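Local coordinates for putative uncharacterized protein PH1500 (Pyrococcus horikoshii, PDB 4UZR) that is of unknown function but assembles into hexamers and dodecamers with a 12-bladed beta-propeller, and may bind ATP, at residues K5-P8 and L9-E13. Sequence-based numbering, arbitrary orientation.
Sequences KLKP and LPKVE
Two bends, at chi2 (-45°) and chi4 (-68°), fold the K11 side chain back along the chain, bringing NZ to the carbonyl of P8, the last residue of strand 3-8. K11 is itself the centre of an inverse gamma turn, closed by the bond from V12 N to P10 O, 2.7 Å, in the loop between strand 3-8 and helix 18-26. The ammonium group grips two successive carbonyls. K11 NZ lies 3.2 Å from P8 O, in the carbonyl plane. L9 O receives K11 NZ at 3.1 Å, with the donor 44° out of its plane. E111 of a third subunit offers its backbone O as a further acceptor, tying the turn to the subunit interface. With an alanine here in place of K11, the carbonyls of P8 and L9, and that of the neighbouring E111, would probably lose their common donor. K7 NZ lies 4.3 Å from K11 NZ, a like-charge approach that a weak, long ion pair from K7 to E110 of the same third subunit may ease. On the P8 ring, CB rests 3.6 Å from P10 O, the same oxygen that V12 N holds.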
loop_
_atom_site.group_PDB
_atom_site.type_symbol
_atom_site.label_atom_id
_atom_site.label_comp_id
_atom_site.label_asym_id
_atom_site.label_seq_id
_atom_site.Cartn_x
_atom_site.Cartn_y
_atom_site.Cartn_z
ATOM N N LYS A 5 -3.748 -39.122 3.297
ATOM C CA LYS A 5 -3.174 -38.042 4.085
ATOM C C LYS A 5 -4.280 -37.415 4.919
ATOM O O LYS A 5 -5.212 -36.804 4.376
ATOM C CB LYS A 5 -2.517 -36.997 3.180
ATOM C CG LYS A 5 -1.268 -37.503 2.472
ATOM C CD LYS A 5 -0.643 -36.434 1.592
ATOM C CE LYS A 5 0.641 -36.940 0.949
ATOM N NZ LYS A 5 0.904 -36.302 -0.371
ATOM N N LEU A 6 -4.157 -37.574 6.238
ATOM C CA LEU A 6 -5.204 -37.211 7.187
ATOM C C LEU A 6 -4.721 -36.227 8.246
ATOM O O LEU A 6 -3.519 -36.084 8.475
ATOM C CB LEU A 6 -5.693 -38.464 7.912
ATOM C CG LEU A 6 -6.108 -39.681 7.091
ATOM C CD1 LEU A 6 -6.296 -40.875 8.012
ATOM C CD2 LEU A 6 -7.379 -39.391 6.313
ATOM N N LYS A 7 -5.674 -35.573 8.905
ATOM C CA LYS A 7 -5.385 -34.715 10.050
ATOM C C LYS A 7 -6.630 -34.555 10.921
ATOM O O LYS A 7 -7.746 -34.485 10.409
ATOM C CB LYS A 7 -4.869 -33.344 9.597
ATOM C CG LYS A 7 -5.915 -32.426 8.984
ATOM C CD LYS A 7 -5.303 -31.095 8.566
ATOM C CE LYS A 7 -6.304 -30.238 7.803
ATOM N NZ LYS A 7 -6.606 -28.963 8.511
ATOM N N PRO A 8 -6.439 -34.507 12.248
ATOM C CA PRO A 8 -7.562 -34.337 13.177
ATOM C C PRO A 8 -8.105 -32.911 13.116
ATOM O O PRO A 8 -7.336 -31.984 12.871
ATOM C CB PRO A 8 -6.928 -34.612 14.541
ATOM C CG PRO A 8 -5.493 -34.250 14.365
ATOM C CD PRO A 8 -5.150 -34.626 12.952
ATOM N N LEU A 9 -9.408 -32.741 13.327
ATOM C CA LEU A 9 -10.000 -31.405 13.301
ATOM C C LEU A 9 -9.635 -30.593 14.550
ATOM O O LEU A 9 -9.143 -29.471 14.426
ATOM C CB LEU A 9 -11.520 -31.458 13.081
ATOM C CG LEU A 9 -12.017 -32.053 11.763
ATOM C CD1 LEU A 9 -13.517 -31.854 11.613
ATOM C CD2 LEU A 9 -11.272 -31.444 10.588
ATOM N N PRO A 10 -9.870 -31.144 15.757
ATOM C CA PRO A 10 -9.252 -30.437 16.880
ATOM C C PRO A 10 -7.790 -30.855 17.002
ATOM O O PRO A 10 -7.489 -32.048 16.972
ATOM C CB PRO A 10 -10.058 -30.927 18.083
ATOM C CG PRO A 10 -10.496 -32.290 17.703
ATOM C CD PRO A 10 -10.698 -32.278 16.211
ATOM N N LYS A 11 -6.892 -29.887 17.132
ATOM C CA LYS A 11 -5.468 -30.191 17.190
ATOM C C LYS A 11 -5.091 -30.713 18.573
ATOM O O LYS A 11 -4.412 -30.043 19.350
ATOM C CB LYS A 11 -4.638 -28.965 16.810
ATOM C CG LYS A 11 -4.825 -28.526 15.363
ATOM C CD LYS A 11 -4.782 -29.719 14.419
ATOM C CE LYS A 11 -5.116 -29.321 12.989
ATOM N NZ LYS A 11 -6.539 -28.906 12.836
ATOM N N VAL A 12 -5.552 -31.926 18.856
ATOM C CA VAL A 12 -5.351 -32.577 20.141
ATOM C C VAL A 12 -4.187 -33.570 20.042
ATOM O O VAL A 12 -3.778 -33.944 18.943
ATOM C CB VAL A 12 -6.653 -33.294 20.582
ATOM C CG1 VAL A 12 -6.944 -34.482 19.673
ATOM C CG2 VAL A 12 -6.596 -33.711 22.051
ATOM N N GLU A 13 -3.647 -33.979 21.187
ATOM C CA GLU A 13 -2.553 -34.944 21.223
ATOM C C GLU A 13 -3.045 -36.367 20.988
ATOM O O GLU A 13 -4.052 -36.789 21.555
ATOM C CB GLU A 13 -1.817 -34.861 22.560
ATOM C CG GLU A 13 -1.140 -33.525 22.806
ATOM C CD GLU A 13 -0.426 -33.475 24.137
ATOM O OE1 GLU A 13 -0.288 -34.541 24.775
ATOM O OE2 GLU A 13 -0.002 -32.372 24.545
#